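Local coordinates for protein glycosyl hydrolase family 88 (Pedobacter heparinus, PDB 3WIW) that acts as an unsaturated glucuronyl hydrolase specific for heparin, removing the unsaturated uronic acid from the ends of heparin fragments, at residues 114-117 and 118-121; 67-70 and 71-74; 177-180 and 181-185; 76-79 and 80-84. One frame throughout, in Å; residues are numbered along the deposited sequence. Where two conformers were deposited one is given.

Along the chain the order is interaction 2, interaction 4, interaction 1, interaction 3. Interaction 2 leads out of strand 65-68, and interaction 4 follows directly on helix 77-89; interaction 1 spans the end of a loop and the start of helix 117-132, and interaction 3 lies on helix 175-188. All belong to one alpha6/alpha6-barrel. The centre of interaction 1 is about 11, 10 and 14 Å from the centres of interactions 2, 3 and 4. It touches all three, whereas interactions 3 and 4 come no nearer than about 7 Å between nearest atoms. W73 and N178 thus border D116, the predicted nucleophile, while F77 packs on its neighbour F119.

Interaction 1: residues 114-117 and 118-121; sequences THDL and GFML
D116 O receives the backbone N of M120 at 2.9 Å, and L117 O receives L121 N at 2.8 Å. These i to i+4 bonds begin helix 117-132. D116 is its N-cap residue, yet its carboxylate makes no capping bond. T114 OG1 accepts from D116 N at 3.1 Å, an ST turn just ahead of the helix.

D116 OD1 lies at the edge of the F119 ring and in its plane, 3.3 Å from CD2, with carboxylate and ring turned 46° apart. The same oxygen stands over one face of the H115 imidazole, toward its rim. M120 folds back on the D116 carbonyl: CG comes within 3.1 Å of D116 O, and SD is 3.9 Å from D116 CB. Its bend at chi3 (79°) sends CE to P70 O. With an alanine here, the loss of CG, SD and CE would probably open a gap beside the D116 backbone and CB and leave P70 without this neighbour.

N178, as a second-shell residue, bonds F119 N through OD1 and D116 OD1 through ND2. EPE, probably from the crystallisation liquor, also bonds D116 OD1. N178 thus holds the carboxylate through an oxygen that still meets EPE, consistent with the predicted roles of D116 as nucleophile and substrate-binding residue.

Interaction 2: residues 67-70 and 71-74; sequences LAPP and RDWT
A type I beta turn from P69 to D72 carries the chain out of strand 65-68, and an Asx turn at D72 follows on the way to helix 77-89. D72 N closes the first turn on P69 O at 2.9 Å. The D72 side chain then doubles back: with CG anti to the backbone N (chi1 -177°), the carboxylate lies against A68, whose CB is 3.5 Å from D72 CG.

D72 OD1 is gripped twice. T74 N reaches its anti lone pair at 2.8 Å, making the Asx turn, while T74 OG1 donates at 2.7 Å from above the carboxylate plane. D72 OD2 accepts a hydrogen bond from a water 2.8 Å away that also bonds L67 O, and forms a salt bridge with R57 of strand 55-59. Outside, P69 CG sits over the centre of the R71 guanidinium in one of two conformers, so that cover is tentative.

An alanine in place of D72 would probably leave T74 N and OG1 without their shared acceptor and the R57 charge without its mate. With both oxygens bonded to donors and a cation alongside, the carboxylate is likely to stay ionised, tying turn to hairpin.

Interaction 3: residues 177-180 and 181-185; sequences MNLE and YLYWA
L179, E180 and Y181 carry most of this contact, one turn along helix 175-188. L179 O accepts from Y183 N at 2.9 Å, with an N-H...O angle of 166°. Its side chain crosses that of Y183 at a slant: L179 CB lies 3.9 Å from Y183 CE2, and L179 CD1 lies 4.1 Å from Y183 OH. The Y183 ring passes beside the L179 carbonyl because its CG is anti to its own carbonyl carbon (chi1 -67°); its OH bonds S258 OG on helix 245-262.

E180 O receives W184 N at 3.0 Å, and W184 CB leans on the same oxygen at 3.5 Å. E180 itself extends away from the turn toward Y122. Helix 175-188 is one of the helices of the alpha6/alpha6-barrel, and here it packs against helices 117-132, 138-150, 192-208 and 245-262.

At Y181 a water enters the backbone ladder: Y181 N donates to it at 3.0 Å, and it donates in turn to M177 O at 2.8 Å, bridging the place of a direct i to i+4 bond. The Y181 ring leads away to L117, L121 and L148, and its hydroxyl OH bonds L141 O on helix 138-150.

Interaction 4: residues 76-79 and 80-84; sequences GFFP and GTLWY
F77 O is gripped twice by T81: the backbone N arrives at 2.8 Å, and the hydroxyl OG1 donates at 2.9 Å from 48° above the carbonyl plane. T81 reaches back because its OG1 is anti to its own carbonyl carbon, beside the backbone N (chi1 -52°). Further i to i+4 bonds run alongside, L82 N to F78 O at 3.0 Å and G80 N to G76 O at 3.2 Å, building the first turns of helix 77-89.

P79 has no N-H to offer, but its carbonyl is well used. W83 N bonds P79 O at 3.0 Å, and W83 CD1 comes to 3.1 Å from the same oxygen. The indole NE1 points on to T102 OG1 of helix 92-103.

The apolar contact joins F78 and L82. L82 CD1 touches F78 CE2 at 3.7 Å, and L82 CG lies over one face of the ring, offset toward its rim. F78 also meets F101 edge-to-face, and both F78 and L82 rest on L43 of helix 30-49, while F77 turns toward F119 near the predicted substrate site.

The T81 side chain packs on L43, Y379 and L382 in this buried helix, and its hydroxyl, donating to F77 O, has its hydrogen-bond donor satisfied within one helical turn.

Interaction 1: residues 114-117 and 118-121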
loop_
_atom_site.group_PDB
_atom_site.type_symbol
_atom_site.label_atom_id
_atom_site.label_comp_id
_atom_site.label_asym_id
_atom_site.label_seq_id
_atom_site.Cartn_x
_atom_site.Cartn_y
_atom_site.Cartn_z
ATOM N N THR A 114 3.799 7.971 -14.769
ATOM C CA THR A 114 3.953 7.638 -13.354
ATOM C C THR A 114 4.159 6.151 -13.038
ATOM O O THR A 114 3.597 5.260 -13.703
ATOM C CB THR A 114 2.735 8.139 -12.541
ATOM O OG1 THR A 114 2.943 7.873 -11.142
ATOM C CG2 THR A 114 1.420 7.478 -13.002
ATOM N N HIS A 115 4.949 5.884 -12.005
ATOM C CA HIS A 115 5.082 4.518 -11.509
ATOM C C HIS A 115 3.827 4.001 -10.822
ATOM O O HIS A 115 3.712 2.791 -10.610
ATOM C CB HIS A 115 6.241 4.413 -10.514
ATOM C CG HIS A 115 5.999 5.108 -9.210
ATOM N ND1 HIS A 115 6.215 4.488 -8.002
ATOM C CD2 HIS A 115 5.592 6.370 -8.927
ATOM C CE1 HIS A 115 5.933 5.334 -7.022
ATOM N NE2 HIS A 115 5.574 6.493 -7.555
ATOM N N ASP A 116 2.869 4.886 -10.523
ATOM C CA ASP A 116 1.740 4.535 -9.643
ATOM C C ASP A 116 0.646 3.702 -10.323
ATOM O O ASP A 116 -0.418 3.475 -9.742
ATOM C CB ASP A 116 1.143 5.785 -8.977
ATOM C CG ASP A 116 2.013 6.322 -7.869
ATOM O OD1 ASP A 116 2.646 5.503 -7.170
ATOM O OD2 ASP A 116 2.057 7.566 -7.699
ATOM N N LEU A 117 0.918 3.191 -11.520
ATOM C CA LEU A 117 -0.011 2.295 -12.203
ATOM C C LEU A 117 -0.306 1.030 -11.394
ATOM O O LEU A 117 -1.371 0.434 -11.540
ATOM C CB LEU A 117 0.539 1.892 -13.562
ATOM C CG LEU A 117 0.728 3.081 -14.508
ATOM C CD1 LEU A 117 1.397 2.595 -15.797
ATOM C CD2 LEU A 117 -0.608 3.788 -14.804
ATOM N N GLY A 118 0.621 0.595 -10.542
ATOM C CA GLY A 118 0.337 -0.529 -9.671
ATOM C C GLY A 118 -0.768 -0.191 -8.662
ATOM O O GLY A 118 -1.779 -0.916 -8.536
ATOM N N PHE A 119 -0.594 0.891 -7.898
ATOM C CA PHE A 119 -1.640 1.312 -6.979
ATOM C C PHE A 119 -2.960 1.578 -7.717
ATOM O O PHE A 119 -4.035 1.282 -7.196
ATOM C CB PHE A 119 -1.219 2.601 -6.280
ATOM C CG PHE A 119 -0.091 2.457 -5.287
ATOM C CD1 PHE A 119 -0.139 1.531 -4.246
ATOM C CD2 PHE A 119 0.997 3.325 -5.355
ATOM C CE1 PHE A 119 0.897 1.501 -3.265
ATOM C CE2 PHE A 119 2.025 3.290 -4.410
ATOM C CZ PHE A 119 1.962 2.383 -3.368
ATOM N N MET A 120 -2.878 2.179 -8.903
ATOM C CA MET A 120 -4.079 2.648 -9.597
ATOM C C MET A 120 -4.834 1.547 -10.332
ATOM O O MET A 120 -6.043 1.425 -10.160
ATOM C CB MET A 120 -3.704 3.758 -10.581
ATOM C CG MET A 120 -3.121 4.987 -9.858
ATOM S SD MET A 120 -2.218 6.117 -10.943
ATOM C CE MET A 120 -3.576 6.955 -11.677
ATOM N N LEU A 121 -4.125 0.778 -11.165
ATOM C CA LEU A 121 -4.734 -0.320 -11.931
ATOM C C LEU A 121 -4.625 -1.665 -11.246
ATOM O O LEU A 121 -5.559 -2.449 -11.280
ATOM C CB LEU A 121 -4.088 -0.445 -13.305
ATOM C CG LEU A 121 -4.498 0.609 -14.317
ATOM C CD1 LEU A 121 -3.594 0.538 -15.545
ATOM C CD2 LEU A 121 -5.930 0.366 -14.757
#

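Interaction 2: residues 67-70 and 71-74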
loop_
_atom_site.group_PDB
_atom_site.type_symbol
_atom_site.label_atom_id
_atom_site.label_comp_id
_atom_site.label_asym_id
_atom_site.label_seq_id
_atom_site.Cartn_x
_atom_site.Cartn_y
_atom_site.Cartn_z
ATOM N N LEU A 67 -12.029 13.992 -3.278
ATOM C CA LEU A 67 -12.253 12.928 -4.253
ATOM C C LEU A 67 -11.032 12.717 -5.155
ATOM O O LEU A 67 -10.259 13.655 -5.406
ATOM C CB LEU A 67 -13.495 13.234 -5.119
ATOM C CG LEU A 67 -14.796 13.469 -4.345
ATOM C CD1 LEU A 67 -15.895 13.939 -5.265
ATOM C CD2 LEU A 67 -15.191 12.189 -3.616
ATOM N N ALA A 68 -10.878 11.484 -5.639
ATOM C CA ALA A 68 -9.745 11.072 -6.457
ATOM C C ALA A 68 -10.250 10.698 -7.854
ATOM O O ALA A 68 -10.752 9.594 -8.067
ATOM C CB ALA A 68 -9.057 9.885 -5.821
ATOM N N PRO A 69 -10.120 11.612 -8.822
ATOM C CA PRO A 69 -10.427 11.273 -10.221
ATOM C C PRO A 69 -9.376 10.287 -10.790
ATOM O O PRO A 69 -8.415 9.925 -10.108
ATOM C CB PRO A 69 -10.360 12.640 -10.922
ATOM C CG PRO A 69 -9.333 13.389 -10.128
ATOM C CD PRO A 69 -9.555 12.971 -8.685
ATOM N N PRO A 70 -9.536 9.861 -12.053
ATOM C CA PRO A 70 -8.666 8.781 -12.547
ATOM C C PRO A 70 -7.176 9.107 -12.594
ATOM O O PRO A 70 -6.366 8.191 -12.551
ATOM C CB PRO A 70 -9.231 8.493 -13.941
ATOM C CG PRO A 70 -10.712 8.854 -13.803
ATOM C CD PRO A 70 -10.686 10.097 -12.955
ATOM N N ARG A 71 -6.831 10.393 -12.661
ATOM C CA ARG A 71 -5.432 10.824 -12.656
ATOM C C ARG A 71 -4.770 10.759 -11.278
ATOM O O ARG A 71 -3.546 10.820 -11.161
ATOM C CB ARG A 71 -5.333 12.259 -13.170
ATOM C CG ARG A 71 -5.918 13.272 -12.208
ATOM C CD ARG A 71 -5.606 14.693 -12.621
ATOM N NE ARG A 71 -6.285 15.642 -11.749
ATOM C CZ ARG A 71 -7.549 16.021 -11.903
ATOM N NH1 ARG A 71 -8.089 16.890 -11.060
ATOM N NH2 ARG A 71 -8.275 15.531 -12.899
ATOM N N ASP A 72 -5.579 10.653 -10.233
ATOM C CA ASP A 72 -5.082 10.714 -8.846
ATOM C C ASP A 72 -4.443 9.384 -8.454
ATOM O O ASP A 72 -5.036 8.320 -8.656
ATOM C CB ASP A 72 -6.269 11.054 -7.940
ATOM C CG ASP A 72 -5.906 11.223 -6.481
ATOM O OD1 ASP A 72 -5.542 10.234 -5.833
ATOM O OD2 ASP A 72 -6.099 12.337 -5.951
ATOM N N TRP A 73 -3.263 9.426 -7.839
ATOM C CA TRP A 73 -2.542 8.190 -7.541
ATOM C C TRP A 73 -3.278 7.237 -6.596
ATOM O O TRP A 73 -2.957 6.037 -6.548
ATOM C CB TRP A 73 -1.155 8.487 -6.981
ATOM C CG TRP A 73 -1.105 8.862 -5.508
ATOM C CD1 TRP A 73 -1.230 10.112 -4.976
ATOM C CD2 TRP A 73 -0.860 7.975 -4.406
ATOM N NE1 TRP A 73 -1.064 10.058 -3.595
ATOM C CE2 TRP A 73 -0.836 8.755 -3.226
ATOM C CE3 TRP A 73 -0.646 6.593 -4.307
ATOM C CZ2 TRP A 73 -0.621 8.199 -1.955
ATOM C CZ3 TRP A 73 -0.430 6.037 -3.052
ATOM C CH2 TRP A 73 -0.424 6.842 -1.885
ATOM N N THR A 74 -4.244 7.758 -5.835
ATOM C CA THR A 74 -4.970 6.940 -4.886
ATOM C C THR A 74 -6.271 6.407 -5.466
ATOM O O THR A 74 -7.003 5.739 -4.760
ATOM C CB THR A 74 -5.346 7.720 -3.589
ATOM O OG1 THR A 74 -6.434 8.617 -3.871
ATOM C CG2 THR A 74 -4.149 8.494 -3.013
HETATM O O HOH W 1 -7.694 14.336 -4.925
#

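Interaction 3: residues 177-180 and 181-185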
loop_
_atom_site.group_PDB
_atom_site.type_symbol
_atom_site.label_atom_id
_atom_site.label_comp_id
_atom_site.label_asym_id
_atom_site.label_seq_id
_atom_site.Cartn_x
_atom_site.Cartn_y
_atom_site.Cartn_z
ATOM N N MET A 177 6.050 -0.895 -4.162
ATOM C CA MET A 177 4.696 -1.455 -4.144
ATOM C C MET A 177 4.201 -1.694 -5.553
ATOM O O MET A 177 3.456 -2.646 -5.796
ATOM C CB MET A 177 3.754 -0.511 -3.401
ATOM C CG MET A 177 4.164 -0.274 -1.947
ATOM S SD MET A 177 4.040 -1.748 -0.918
ATOM C CE MET A 177 2.251 -1.960 -0.930
ATOM N N ASN A 178 4.598 -0.811 -6.471
ATOM C CA ASN A 178 4.193 -0.892 -7.868
ATOM C C ASN A 178 4.847 -2.046 -8.627
ATOM O O ASN A 178 4.441 -2.361 -9.727
ATOM C CB ASN A 178 4.435 0.465 -8.517
ATOM C CG ASN A 178 3.446 1.492 -8.039
ATOM O OD1 ASN A 178 2.240 1.290 -8.157
ATOM N ND2 ASN A 178 3.938 2.597 -7.475
ATOM N N LEU A 179 5.861 -2.679 -8.043
ATOM C CA LEU A 179 6.484 -3.856 -8.654
ATOM C C LEU A 179 5.555 -5.063 -8.718
ATOM O O LEU A 179 5.695 -5.890 -9.620
ATOM C CB LEU A 179 7.771 -4.234 -7.928
ATOM C CG LEU A 179 8.815 -3.127 -7.823
ATOM C CD1 LEU A 179 10.057 -3.695 -7.159
ATOM C CD2 LEU A 179 9.111 -2.478 -9.175
ATOM N N GLU A 180 4.596 -5.151 -7.789
ATOM C CA GLU A 180 3.734 -6.334 -7.719
ATOM C C GLU A 180 3.011 -6.526 -9.067
ATOM O O GLU A 180 2.910 -7.640 -9.601
ATOM C CB GLU A 180 2.733 -6.214 -6.566
ATOM C CG GLU A 180 2.015 -7.547 -6.356
ATOM C CD GLU A 180 1.023 -7.539 -5.227
ATOM O OE1 GLU A 180 0.220 -8.490 -5.134
ATOM O OE2 GLU A 180 1.084 -6.628 -4.392
ATOM N N TYR A 181 2.511 -5.415 -9.601
ATOM C CA TYR A 181 1.861 -5.382 -10.902
ATOM C C TYR A 181 2.744 -6.006 -11.982
ATOM O O TYR A 181 2.278 -6.860 -12.762
ATOM C CB TYR A 181 1.557 -3.935 -11.238
ATOM C CG TYR A 181 0.686 -3.681 -12.470
ATOM C CD1 TYR A 181 0.017 -4.698 -13.172
ATOM C CD2 TYR A 181 0.521 -2.358 -12.910
ATOM C CE1 TYR A 181 -0.790 -4.372 -14.283
ATOM C CE2 TYR A 181 -0.267 -2.026 -13.975
ATOM C CZ TYR A 181 -0.919 -3.024 -14.669
ATOM O OH TYR A 181 -1.709 -2.648 -15.725
ATOM N N LEU A 182 4.024 -5.637 -12.031
ATOM C CA LEU A 182 4.917 -6.165 -13.060
ATOM C C LEU A 182 5.292 -7.620 -12.828
ATOM O O LEU A 182 5.474 -8.347 -13.808
ATOM C CB LEU A 182 6.185 -5.333 -13.171
ATOM C CG LEU A 182 6.109 -4.009 -13.907
ATOM C CD1 LEU A 182 7.508 -3.424 -14.043
ATOM C CD2 LEU A 182 5.472 -4.203 -15.269
ATOM N N TYR A 183 5.500 -8.046 -11.581
ATOM C CA TYR A 183 5.751 -9.476 -11.366
ATOM C C TYR A 183 4.590 -10.306 -11.906
ATOM O O TYR A 183 4.783 -11.301 -12.619
ATOM C CB TYR A 183 5.931 -9.803 -9.893
ATOM C CG TYR A 183 7.166 -9.250 -9.207
ATOM C CD1 TYR A 183 8.450 -9.453 -9.715
ATOM C CD2 TYR A 183 7.048 -8.579 -7.984
ATOM C CE1 TYR A 183 9.558 -8.964 -9.039
ATOM C CE2 TYR A 183 8.155 -8.088 -7.316
ATOM C CZ TYR A 183 9.403 -8.289 -7.840
ATOM O OH TYR A 183 10.508 -7.818 -7.166
ATOM N N TRP A 184 3.374 -9.879 -11.593
ATOM C CA TRP A 184 2.173 -10.573 -12.033
ATOM C C TRP A 184 2.069 -10.537 -13.554
ATOM O O TRP A 184 1.848 -11.560 -14.195
ATOM C CB TRP A 184 0.914 -9.944 -11.399
ATOM C CG TRP A 184 -0.333 -10.468 -12.035
ATOM C CD1 TRP A 184 -0.975 -11.639 -11.743
ATOM C CD2 TRP A 184 -1.044 -9.876 -13.142
ATOM N NE1 TRP A 184 -2.054 -11.793 -12.591
ATOM C CE2 TRP A 184 -2.118 -10.728 -13.453
ATOM C CE3 TRP A 184 -0.891 -8.686 -13.867
ATOM C CZ2 TRP A 184 -3.040 -10.438 -14.476
ATOM C CZ3 TRP A 184 -1.802 -8.395 -14.894
ATOM C CH2 TRP A 184 -2.858 -9.273 -15.189
ATOM N N ALA A 185 2.239 -9.358 -14.143
ATOM C CA ALA A 185 2.042 -9.189 -15.586
ATOM C C ALA A 185 3.109 -9.921 -16.403
ATOM O O ALA A 185 2.817 -10.484 -17.459
ATOM C CB ALA A 185 2.036 -7.709 -15.930
HETATM O O HOH W 2 1.531 -3.162 -7.803
#

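Interaction 4: residues 76-79 and 80-84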
loop_
_atom_site.group_PDB
_atom_site.type_symbol
_atom_site.label_atom_id
_atom_site.label_comp_id
_atom_site.label_asym_id
_atom_site.label_seq_id
_atom_site.Cartn_x
_atom_site.Cartn_y
_atom_site.Cartn_z
ATOM N N GLY A 76 -7.320 4.054 -7.399
ATOM C CA GLY A 76 -7.594 2.629 -7.449
ATOM C C GLY A 76 -7.904 1.987 -6.116
ATOM O O GLY A 76 -8.407 0.852 -6.102
ATOM N N PHE A 77 -7.604 2.651 -4.990
ATOM C CA PHE A 77 -7.760 1.999 -3.695
ATOM C C PHE A 77 -9.205 1.678 -3.324
ATOM O O PHE A 77 -9.476 0.585 -2.860
ATOM C CB PHE A 77 -7.100 2.807 -2.575
ATOM C CG PHE A 77 -5.597 2.816 -2.671
ATOM C CD1 PHE A 77 -4.866 1.632 -2.496
ATOM C CD2 PHE A 77 -4.913 3.999 -2.929
ATOM C CE1 PHE A 77 -3.474 1.625 -2.544
ATOM C CE2 PHE A 77 -3.515 4.009 -3.000
ATOM C CZ PHE A 77 -2.791 2.816 -2.823
ATOM N N PHE A 78 -10.139 2.608 -3.521
ATOM C CA PHE A 78 -11.536 2.359 -3.153
ATOM C C PHE A 78 -12.140 1.140 -3.888
ATOM O O PHE A 78 -12.671 0.251 -3.225
ATOM C CB PHE A 78 -12.386 3.599 -3.323
ATOM C CG PHE A 78 -13.816 3.394 -2.936
ATOM C CD1 PHE A 78 -14.166 3.139 -1.608
ATOM C CD2 PHE A 78 -14.814 3.452 -3.891
ATOM C CE1 PHE A 78 -15.487 2.952 -1.249
ATOM C CE2 PHE A 78 -16.142 3.268 -3.550
ATOM C CZ PHE A 78 -16.490 3.018 -2.223
ATOM N N PRO A 79 -12.008 1.048 -5.235
ATOM C CA PRO A 79 -12.522 -0.191 -5.842
ATOM C C PRO A 79 -11.799 -1.439 -5.306
ATOM O O PRO A 79 -12.435 -2.468 -5.102
ATOM C CB PRO A 79 -12.307 0.005 -7.345
ATOM C CG PRO A 79 -11.470 1.236 -7.497
ATOM C CD PRO A 79 -11.619 2.054 -6.234
ATOM N N GLY A 80 -10.502 -1.348 -5.036
ATOM C CA GLY A 80 -9.794 -2.461 -4.434
ATOM C C GLY A 80 -10.367 -2.860 -3.090
ATOM O O GLY A 80 -10.508 -4.050 -2.782
ATOM N N THR A 81 -10.708 -1.867 -2.280
ATOM C CA THR A 81 -11.288 -2.105 -0.956
ATOM C C THR A 81 -12.647 -2.790 -1.080
ATOM O O THR A 81 -12.982 -3.690 -0.287
ATOM C CB THR A 81 -11.372 -0.795 -0.156
ATOM O OG1 THR A 81 -10.074 -0.190 -0.179
ATOM C CG2 THR A 81 -11.773 -1.059 1.291
ATOM N N LEU A 82 -13.416 -2.401 -2.098
ATOM C CA LEU A 82 -14.676 -3.075 -2.384
ATOM C C LEU A 82 -14.455 -4.553 -2.734
ATOM O O LEU A 82 -15.183 -5.424 -2.245
ATOM C CB LEU A 82 -15.432 -2.355 -3.514
ATOM C CG LEU A 82 -16.053 -0.987 -3.180
ATOM C CD1 LEU A 82 -16.544 -0.318 -4.455
ATOM C CD2 LEU A 82 -17.190 -1.139 -2.154
ATOM N N TRP A 83 -13.439 -4.854 -3.554
ATOM C CA TRP A 83 -13.123 -6.257 -3.841
ATOM C C TRP A 83 -12.789 -7.010 -2.562
ATOM O O TRP A 83 -13.278 -8.121 -2.328
ATOM C CB TRP A 83 -11.972 -6.400 -4.852
ATOM C CG TRP A 83 -12.376 -6.007 -6.244
ATOM C CD1 TRP A 83 -11.931 -4.924 -6.950
ATOM C CD2 TRP A 83 -13.361 -6.654 -7.068
ATOM N NE1 TRP A 83 -12.546 -4.885 -8.182
ATOM C CE2 TRP A 83 -13.442 -5.923 -8.271
ATOM C CE3 TRP A 83 -14.179 -7.778 -6.900
ATOM C CZ2 TRP A 83 -14.310 -6.282 -9.312
ATOM C CZ3 TRP A 83 -15.046 -8.126 -7.919
ATOM C CH2 TRP A 83 -15.089 -7.391 -9.125
ATOM N N TYR A 84 -11.957 -6.414 -1.715
ATOM C CA TYR A 84 -11.635 -7.055 -0.445
ATOM C C TYR A 84 -12.860 -7.241 0.475
ATOM O O TYR A 84 -13.016 -8.286 1.108
ATOM C CB TYR A 84 -10.540 -6.285 0.277
ATOM C CG TYR A 84 -9.135 -6.434 -0.288
ATOM C CD1 TYR A 84 -8.782 -7.492 -1.151
ATOM C CD2 TYR A 84 -8.157 -5.503 0.039
ATOM C CE1 TYR A 84 -7.482 -7.610 -1.635
ATOM C CE2 TYR A 84 -6.869 -5.609 -0.449
ATOM C CZ TYR A 84 -6.522 -6.667 -1.263
ATOM O OH TYR A 84 -5.226 -6.776 -1.727
#